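Local coordinates for 4-hydroxy-tetrahydrodipicolinate synthase (Thermotoga maritima, PDB 1O5K), which probably catalyses the condensation of pyruvate with aspartate semialdehyde to 4-hydroxy-tetrahydrodipicolinate, a step of lysine biosynthesis, at residues I21-K26 with I51-T56; Q102-G107 with E135-G140; L112-Y117 with G148-N153. All blocks are in the same frame, centred on the assembly; numbering follows the deposited sequence.

Contacts 1 and 3 are buried and lie at the C-terminal ends of strands of the same parallel barrel sheet. They touch each other, for Thr55 packs on Arg149. Contact 2 is only partly buried. It sits at the other end of the barrel, where helix 93-106 finishes and strand 141-144 is about to start. Contacts 2 and 3 share a neighbourhood in the chain, since strand 110-114 follows helix 93-106, but they do not touch. The chemistry follows the place. Contact 1 is a backbone bond, bridging waters and aliphatic packing beside the active site. Contact 3 is methyl packing and waters near a subunit interface. Contact 2 turns on one glutamate carboxylate.

Contact 1 (I21-K26 with I51-T56); sequences IVTPFK and IVLGTT
Thr23, whose OG1 lies 4.2 Å from Leu53 CD2, also places its carbonyl O over the centre of one face of the Phe25 ring. Thr23 O stands 3.6 Å above the Phe25 ring plane and takes a hydrogen bond from Lys268. Phe25 also packs on Glu58 and Arg282. No aromatic ring takes part across the contact itself. The fold is a TIM barrel, and residues 21-26 and 51-56 leave the C-terminal ends of neighbouring parallel strands 16-20 and 49-52. Their pairing ends with the bond from Ile21 N to Ile51 O, 3.0 Å long and met nearly along the C=O axis. Beyond it the two chains part, and waters fill in. One water donates to Ile21 O and Ile51 O and accepts from Gly54 N. A second donates to Ile21 O and Thr23 OG1 and accepts from Leu53 N. Thr23 OG1 is further bonded to Gly57 O. Ile21 and Val52 run alongside each other in the same direction, CG2 to CG2 at 4.0 Å. With CG1 of Ile21 swung anti to the backbone N (chi1 -166°), CG2 lies between the backbone N and the carbonyl carbon, and from there it touches Val52. Gly54, Thr55 and Thr56 belong to the GTTGE sequence of the DapA family. Thr56 OG1 is bonded to Asn263 and to the pyruvate-derived part of the modified lysine at position 173, consistent with its predicted role in pyruvate binding. Thr56 CG2 meets Val22 CG1 at 4.0 Å. Thr56 O takes a 2.8 Å bond from a water that accepts from Thr23 N.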
loop_
_atom_site.group_PDB
_atom_site.type_symbol
_atom_site.label_atom_id
_atom_site.label_comp_id
_atom_site.label_asym_id
_atom_site.label_seq_id
_atom_site.Cartn_x
_atom_site.Cartn_y
_atom_site.Cartn_z
ATOM N N ILE A 21 -22.635 16.727 -10.443
ATOM C CA ILE A 21 -22.613 17.508 -11.697
ATOM C C ILE A 21 -21.432 18.480 -11.666
ATOM O O ILE A 21 -21.062 18.991 -10.603
ATOM C CB ILE A 21 -23.964 18.195 -11.925
ATOM C CG1 ILE A 21 -24.054 18.702 -13.376
ATOM C CG2 ILE A 21 -24.221 19.322 -10.891
ATOM C CD1 ILE A 21 -25.431 19.098 -13.829
ATOM N N VAL A 22 -20.765 18.616 -12.815
ATOM C CA VAL A 22 -19.709 19.620 -12.990
ATOM C C VAL A 22 -20.247 21.063 -12.890
ATOM O O VAL A 22 -21.433 21.315 -13.007
ATOM C CB VAL A 22 -18.952 19.481 -14.334
ATOM C CG1 VAL A 22 -18.325 18.092 -14.532
ATOM C CG2 VAL A 22 -19.875 19.815 -15.493
ATOM N N THR A 23 -19.325 21.976 -12.576
ATOM C CA THR A 23 -19.551 23.389 -12.565
ATOM C C THR A 23 -18.874 23.962 -13.825
ATOM O O THR A 23 -17.675 24.148 -13.834
ATOM C CB THR A 23 -18.963 24.007 -11.271
ATOM O OG1 THR A 23 -19.600 23.423 -10.114
ATOM C CG2 THR A 23 -19.305 25.479 -11.215
ATOM N N PRO A 24 -19.626 24.237 -14.898
ATOM C CA PRO A 24 -18.999 24.808 -16.073
ATOM C C PRO A 24 -18.539 26.234 -15.879
ATOM O O PRO A 24 -19.181 27.015 -15.163
ATOM C CB PRO A 24 -20.106 24.751 -17.135
ATOM C CG PRO A 24 -21.146 23.838 -16.556
ATOM C CD PRO A 24 -21.054 23.997 -15.103
ATOM N N PHE A 25 -17.415 26.551 -16.512
ATOM C CA PHE A 25 -16.859 27.864 -16.542
ATOM C C PHE A 25 -16.647 28.298 -17.956
ATOM O O PHE A 25 -16.400 27.470 -18.850
ATOM C CB PHE A 25 -15.484 27.931 -15.848
ATOM C CG PHE A 25 -15.482 27.420 -14.404
ATOM C CD1 PHE A 25 -14.683 26.335 -14.023
ATOM C CD2 PHE A 25 -16.270 28.024 -13.434
ATOM C CE1 PHE A 25 -14.674 25.878 -12.720
ATOM C CE2 PHE A 25 -16.275 27.544 -12.144
ATOM C CZ PHE A 25 -15.491 26.504 -11.768
ATOM N N LYS A 26 -16.742 29.602 -18.155
ATOM C CA LYS A 26 -16.343 30.245 -19.426
ATOM C C LYS A 26 -15.571 31.513 -19.104
ATOM O O LYS A 26 -16.036 32.317 -18.294
ATOM C CB LYS A 26 -17.554 30.593 -20.238
ATOM C CG LYS A 26 -17.181 31.196 -21.598
ATOM C CD LYS A 26 -18.257 30.931 -22.626
ATOM C CE LYS A 26 -17.943 31.672 -23.916
ATOM N NZ LYS A 26 -19.077 31.529 -24.877
ATOM N N ILE A 51 -26.265 16.181 -7.218
ATOM C CA ILE A 51 -25.306 16.595 -6.222
ATOM C C ILE A 51 -24.500 17.735 -6.842
ATOM O O ILE A 51 -23.762 17.550 -7.826
ATOM C CB ILE A 51 -24.404 15.452 -5.742
ATOM C CG1 ILE A 51 -25.190 14.504 -4.795
ATOM C CG2 ILE A 51 -23.221 16.012 -5.021
ATOM C CD1 ILE A 51 -26.268 13.699 -5.485
ATOM N N VAL A 52 -24.685 18.919 -6.280
ATOM C CA VAL A 52 -24.054 20.142 -6.778
ATOM C C VAL A 52 -22.916 20.522 -5.813
ATOM O O VAL A 52 -23.062 20.408 -4.585
ATOM C CB VAL A 52 -25.121 21.259 -6.825
ATOM C CG1 VAL A 52 -24.522 22.588 -7.191
ATOM C CG2 VAL A 52 -26.222 20.916 -7.866
ATOM N N LEU A 53 -21.795 21.011 -6.346
ATOM C CA LEU A 53 -20.662 21.437 -5.531
ATOM C C LEU A 53 -20.030 20.320 -4.688
ATOM O O LEU A 53 -19.614 20.542 -3.577
ATOM C CB LEU A 53 -21.022 22.662 -4.665
ATOM C CG LEU A 53 -21.354 23.870 -5.550
ATOM C CD1 LEU A 53 -22.162 24.872 -4.732
ATOM C CD2 LEU A 53 -20.117 24.527 -6.145
ATOM N N GLY A 54 -19.947 19.137 -5.266
ATOM C CA GLY A 54 -19.062 18.084 -4.749
ATOM C C GLY A 54 -17.721 18.356 -5.426
ATOM O O GLY A 54 -17.509 19.402 -6.086
ATOM N N THR A 55 -16.828 17.387 -5.272
ATOM C CA THR A 55 -15.493 17.420 -5.878
ATOM C C THR A 55 -15.576 17.576 -7.354
ATOM O O THR A 55 -14.795 18.303 -7.976
ATOM C CB THR A 55 -14.724 16.067 -5.593
ATOM O OG1 THR A 55 -15.267 15.399 -4.438
ATOM C CG2 THR A 55 -13.358 16.390 -5.133
ATOM N N THR A 56 -16.501 16.835 -7.947
ATOM C CA THR A 56 -16.699 16.875 -9.407
ATOM C C THR A 56 -17.122 18.265 -9.877
ATOM O O THR A 56 -16.878 18.628 -10.988
ATOM C CB THR A 56 -17.735 15.838 -9.828
ATOM O OG1 THR A 56 -17.335 14.540 -9.371
ATOM C CG2 THR A 56 -17.840 15.693 -11.366
HETATM O O HOH W 1 -21.544 21.466 -9.208
HETATM O O HOH W 2 -20.946 18.129 -7.995
HETATM O O HOH W 3 -16.571 21.114 -12.149
#

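Contact 2 (Q102-G107 with E135-G140); sequences QAEKLG and ERTDLG
Glu104, in the last turn of helix 93-106, reaches across to Thr137 and Asp138 in the loop before strand 141-144. The contact joins the end of one barrel helix to a loop that leads back into the barrel. Both carboxylate oxygens are used. Glu104 OE1 accepts from the backbone N of Asp138 at 3.2 Å, on its syn side, with the donor 29° out of the carboxylate plane. Glu104 OE2 accepts a weak bond of 2.9 Å from Thr137 OG1. A water also donates to OE2, and the same water donates to Arg136 O. Thr137 OG1 works in both directions. Besides giving its proton to OE2, Thr137 OG1 accepts from Leu139 N at 3.0 Å in a fairly straight bond (162°), which makes an ST turn. The carbonyl O of Thr137 is satisfied by Asn168. Glu104 has CG anti to the backbone N (chi1 -174°) and runs extended from there, which carries the carboxylate off the helix to the loop. Leu139 passes Glu104 running the other way and rests CD1 on Glu104 CA at 3.7 Å. Val111 of strand 110-114 also packs on Leu139. The helix itself closes at Gly107 in a Schellman motif, with Gly107 N bonded to Glu104 O and, weakly, to Ala103 O. Asp138 OD2 lies 4.3 Å from Glu104 OE1, the two carboxylate planes steeply turned. Asp138 N, the water and, weakly, Thr137 OG1 probably help hold the negative charge on Glu104, while the nearby charge of Asp138 would work against it.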
loop_
_atom_site.group_PDB
_atom_site.type_symbol
_atom_site.label_atom_id
_atom_site.label_comp_id
_atom_site.label_asym_id
_atom_site.label_seq_id
_atom_site.Cartn_x
_atom_site.Cartn_y
_atom_site.Cartn_z
ATOM N N GLN A 102 -26.231 27.824 5.070
ATOM C CA GLN A 102 -26.393 28.502 3.782
ATOM C C GLN A 102 -27.191 27.669 2.774
ATOM O O GLN A 102 -28.152 28.183 2.171
ATOM C CB GLN A 102 -25.034 28.921 3.213
ATOM C CG GLN A 102 -24.429 30.092 4.079
ATOM C CD GLN A 102 -23.055 30.635 3.597
ATOM O OE1 GLN A 102 -22.713 31.790 3.875
ATOM N NE2 GLN A 102 -22.280 29.801 2.905
ATOM N N ALA A 103 -26.845 26.392 2.616
ATOM C CA ALA A 103 -27.599 25.521 1.710
ATOM C C ALA A 103 -29.036 25.361 2.158
ATOM O O ALA A 103 -29.957 25.409 1.330
ATOM C CB ALA A 103 -26.946 24.171 1.587
ATOM N N GLU A 104 -29.244 25.177 3.478
ATOM C CA GLU A 104 -30.585 25.101 4.028
ATOM C C GLU A 104 -31.370 26.345 3.641
ATOM O O GLU A 104 -32.483 26.276 3.084
ATOM C CB GLU A 104 -30.504 24.929 5.558
ATOM C CG GLU A 104 -31.842 24.703 6.239
ATOM C CD GLU A 104 -31.692 24.187 7.670
ATOM O OE1 GLU A 104 -32.701 23.592 8.191
ATOM O OE2 GLU A 104 -30.578 24.354 8.249
ATOM N N LYS A 105 -30.813 27.510 3.941
ATOM C CA LYS A 105 -31.524 28.743 3.664
ATOM C C LYS A 105 -31.862 28.922 2.177
ATOM O O LYS A 105 -32.912 29.501 1.853
ATOM C CB LYS A 105 -30.759 29.955 4.202
ATOM C CG LYS A 105 -31.074 30.289 5.655
ATOM C CD LYS A 105 -30.390 29.368 6.667
ATOM C CE LYS A 105 -30.824 29.635 8.114
ATOM N NZ LYS A 105 -31.999 28.805 8.531
ATOM N N LEU A 106 -31.010 28.431 1.287
ATOM C CA LEU A 106 -31.276 28.501 -0.161
ATOM C C LEU A 106 -32.342 27.533 -0.646
ATOM O O LEU A 106 -32.816 27.628 -1.786
ATOM C CB LEU A 106 -30.015 28.246 -0.945
ATOM C CG LEU A 106 -28.965 29.320 -0.789
ATOM C CD1 LEU A 106 -27.681 28.868 -1.449
ATOM C CD2 LEU A 106 -29.479 30.661 -1.386
ATOM N N GLY A 107 -32.699 26.593 0.212
ATOM C CA GLY A 107 -33.726 25.634 -0.100
ATOM C C GLY A 107 -33.227 24.337 -0.694
ATOM O O GLY A 107 -33.997 23.655 -1.318
ATOM N N GLU A 135 -27.149 18.283 14.961
ATOM C CA GLU A 135 -27.960 18.863 16.057
ATOM C C GLU A 135 -28.373 20.291 15.729
ATOM O O GLU A 135 -29.166 20.881 16.448
ATOM C CB GLU A 135 -27.198 18.833 17.387
ATOM C CG GLU A 135 -26.861 17.431 17.864
ATOM C CD GLU A 135 -26.019 17.407 19.155
ATOM O OE1 GLU A 135 -25.211 18.369 19.407
ATOM O OE2 GLU A 135 -26.130 16.390 19.882
ATOM N N ARG A 136 -27.846 20.845 14.639
ATOM C CA ARG A 136 -28.009 22.250 14.324
ATOM C C ARG A 136 -28.616 22.552 12.959
ATOM O O ARG A 136 -28.621 23.688 12.539
ATOM C CB ARG A 136 -26.662 22.951 14.483
ATOM C CG ARG A 136 -26.299 23.145 15.917
ATOM C CD ARG A 136 -24.815 23.529 16.189
ATOM N NE ARG A 136 -24.570 23.603 17.638
ATOM C CZ ARG A 136 -24.386 22.560 18.459
ATOM N NH1 ARG A 136 -24.419 21.302 18.024
ATOM N NH2 ARG A 136 -24.168 22.776 19.742
ATOM N N THR A 137 -29.150 21.548 12.282
ATOM C CA THR A 137 -29.812 21.758 11.001
ATOM C C THR A 137 -30.987 20.828 10.937
ATOM O O THR A 137 -30.981 19.754 11.572
ATOM C CB THR A 137 -28.856 21.539 9.781
ATOM O OG1 THR A 137 -29.594 21.625 8.553
ATOM C CG2 THR A 137 -28.250 20.135 9.728
ATOM N N ASP A 138 -32.003 21.238 10.195
ATOM C CA ASP A 138 -33.116 20.352 9.859
ATOM C C ASP A 138 -32.939 19.548 8.575
ATOM O O ASP A 138 -33.753 18.652 8.280
ATOM C CB ASP A 138 -34.389 21.171 9.756
ATOM C CG ASP A 138 -34.915 21.565 11.109
ATOM O OD1 ASP A 138 -34.721 20.750 12.050
ATOM O OD2 ASP A 138 -35.531 22.650 11.340
ATOM N N LEU A 139 -31.896 19.863 7.820
ATOM C CA LEU A 139 -31.630 19.184 6.551
ATOM C C LEU A 139 -31.114 17.769 6.733
ATOM O O LEU A 139 -30.446 17.461 7.722
ATOM C CB LEU A 139 -30.572 19.921 5.749
ATOM C CG LEU A 139 -30.923 21.103 4.871
ATOM C CD1 LEU A 139 -29.679 21.510 4.099
ATOM C CD2 LEU A 139 -32.114 20.792 3.945
ATOM N N GLY A 140 -31.410 16.931 5.750
ATOM C CA GLY A 140 -30.798 15.620 5.621
ATOM C C GLY A 140 -29.324 15.737 5.214
ATOM O O GLY A 140 -28.972 16.515 4.318
HETATM O O HOH W 4 -29.899 25.833 10.960
#

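Contact 3 (L112-Y117 with G148-N153); sequences LVVTPY and GRTGVN
Val114 and Thr150 meet tip to tip, CG2 to CG2 at 3.8 Å. Thr115 crosses Thr150 at about a right angle and brings Thr115 OG1 to 3.5 Å from Thr150 CG2. Val152 comes in obliquely, its CG1 lying 3.5 Å from Thr115 OG1 and also against Pro116 O. Tyr117 leans its CB on the backbone of Thr150, and Tyr117 CA makes a CH...O contact of 3.5 Å with Thr150 O. Its ring turns away and meets Val114 CG1 at the edge, in plane. Thr150 OG1 sits between its backbone N and carbonyl carbon (chi1 60°), where it accepts from Val152 N at 164° in an ST turn. It is also bonded to Val146 O. One water is shared by Thr115 OG1, Thr150 OG1 and Val152 O, and another links Pro116 O with Thr150 O. With a valine in place of Thr150, Val152 N would probably lose its acceptor and the first water one of its three partners. The contact lies beside the probable active site at the subunit interface. Tyr144, the predicted proton donor/acceptor, packs on Val114. Tyr118 of the second subunit, predicted to join the proton relay, lies on Val114 and Thr150 and stacks with Tyr117. Strand 110-114 runs between strands 84-87 and 141-144 of the TIM barrel, helix 147-150 follows the latter, and helix 123-134 packs on Thr115 and Pro116.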
loop_
_atom_site.group_PDB
_atom_site.type_symbol
_atom_site.label_atom_id
_atom_site.label_comp_id
_atom_site.label_asym_id
_atom_site.label_seq_id
_atom_site.Cartn_x
_atom_site.Cartn_y
_atom_site.Cartn_z
ATOM N N LEU A 112 -24.292 17.163 1.217
ATOM C CA LEU A 112 -23.282 16.131 1.159
ATOM C C LEU A 112 -22.073 16.679 1.906
ATOM O O LEU A 112 -21.598 17.750 1.585
ATOM C CB LEU A 112 -22.946 15.831 -0.311
ATOM C CG LEU A 112 -21.911 14.711 -0.567
ATOM C CD1 LEU A 112 -22.540 13.378 -0.218
ATOM C CD2 LEU A 112 -21.410 14.668 -1.987
ATOM N N VAL A 113 -21.649 16.006 2.965
ATOM C CA VAL A 113 -20.630 16.556 3.839
ATOM C C VAL A 113 -19.459 15.600 3.954
ATOM O O VAL A 113 -19.527 14.560 4.633
ATOM C CB VAL A 113 -21.206 16.824 5.235
ATOM C CG1 VAL A 113 -20.166 17.303 6.195
ATOM C CG2 VAL A 113 -22.374 17.794 5.179
ATOM N N VAL A 114 -18.387 15.945 3.241
ATOM C CA VAL A 114 -17.215 15.112 3.221
ATOM C C VAL A 114 -16.599 15.072 4.612
ATOM O O VAL A 114 -16.664 16.047 5.381
ATOM C CB VAL A 114 -16.192 15.607 2.141
ATOM C CG1 VAL A 114 -15.660 16.966 2.473
ATOM C CG2 VAL A 114 -15.125 14.563 1.838
ATOM N N THR A 115 -16.037 13.930 4.958
ATOM C CA THR A 115 -15.165 13.878 6.149
ATOM C C THR A 115 -14.099 14.961 5.995
ATOM O O THR A 115 -13.521 15.143 4.916
ATOM C CB THR A 115 -14.410 12.536 6.254
ATOM O OG1 THR A 115 -13.614 12.357 5.087
ATOM C CG2 THR A 115 -15.355 11.328 6.330
ATOM N N PRO A 116 -13.830 15.705 7.061
ATOM C CA PRO A 116 -12.736 16.653 7.056
ATOM C C PRO A 116 -11.470 16.090 6.441
ATOM O O PRO A 116 -10.991 15.009 6.823
ATOM C CB PRO A 116 -12.535 16.960 8.526
ATOM C CG PRO A 116 -13.991 16.894 9.055
ATOM C CD PRO A 116 -14.589 15.730 8.337
ATOM N N TYR A 117 -10.975 16.814 5.436
ATOM C CA TYR A 117 -9.757 16.467 4.673
ATOM C C TYR A 117 -8.553 17.175 5.312
ATOM O O TYR A 117 -8.734 18.162 6.005
ATOM C CB TYR A 117 -9.884 16.899 3.177
ATOM C CG TYR A 117 -10.572 18.241 3.019
ATOM C CD1 TYR A 117 -9.864 19.446 3.217
ATOM C CD2 TYR A 117 -11.936 18.322 2.785
ATOM C CE1 TYR A 117 -10.481 20.666 3.116
ATOM C CE2 TYR A 117 -12.562 19.549 2.712
ATOM C CZ TYR A 117 -11.823 20.718 2.863
ATOM O OH TYR A 117 -12.473 21.915 2.796
ATOM N N GLY A 148 -8.883 8.334 -0.199
ATOM C CA GLY A 148 -7.818 8.667 -1.145
ATOM C C GLY A 148 -7.622 10.165 -1.372
ATOM O O GLY A 148 -6.495 10.620 -1.697
ATOM N N ARG A 149 -8.676 10.937 -1.153
ATOM C CA ARG A 149 -8.612 12.401 -1.214
ATOM C C ARG A 149 -8.413 13.089 0.153
ATOM O O ARG A 149 -7.789 14.136 0.194
ATOM C CB ARG A 149 -9.840 12.998 -1.850
ATOM C CG ARG A 149 -10.028 12.675 -3.303
ATOM C CD ARG A 149 -11.255 13.357 -3.891
ATOM N NE ARG A 149 -11.480 13.096 -5.329
ATOM C CZ ARG A 149 -11.136 13.932 -6.306
ATOM N NH1 ARG A 149 -11.396 13.662 -7.598
ATOM N NH2 ARG A 149 -10.517 15.031 -5.992
ATOM N N THR A 150 -8.989 12.533 1.224
ATOM C CA THR A 150 -9.047 13.217 2.514
ATOM C C THR A 150 -7.952 12.857 3.480
ATOM O O THR A 150 -7.620 13.667 4.382
ATOM C CB THR A 150 -10.370 12.865 3.226
ATOM O OG1 THR A 150 -10.398 11.430 3.429
ATOM C CG2 THR A 150 -11.551 13.266 2.360
ATOM N N GLY A 151 -7.400 11.645 3.336
ATOM C CA GLY A 151 -6.453 11.116 4.301
ATOM C C GLY A 151 -7.084 10.442 5.520
ATOM O O GLY A 151 -6.373 10.079 6.469
ATOM N N VAL A 152 -8.391 10.251 5.495
ATOM C CA VAL A 152 -9.063 9.609 6.629
ATOM C C VAL A 152 -10.157 8.727 6.066
ATOM O O VAL A 152 -10.814 9.098 5.065
ATOM C CB VAL A 152 -9.656 10.645 7.608
ATOM C CG1 VAL A 152 -10.856 11.385 6.994
ATOM C CG2 VAL A 152 -10.061 9.927 8.881
ATOM N N ASN A 153 -10.279 7.534 6.634
ATOM C CA ASN A 153 -11.344 6.591 6.305
ATOM C C ASN A 153 -12.331 6.483 7.469
ATOM O O ASN A 153 -11.904 6.229 8.615
ATOM C CB ASN A 153 -10.754 5.219 6.048
ATOM C CG ASN A 153 -11.804 4.223 5.657
ATOM O OD1 ASN A 153 -12.572 4.477 4.764
ATOM N ND2 ASN A 153 -11.849 3.069 6.359
HETATM O O HOH W 5 -12.791 10.298 3.685
HETATM O O HOH W 6 -8.435 14.088 7.003
#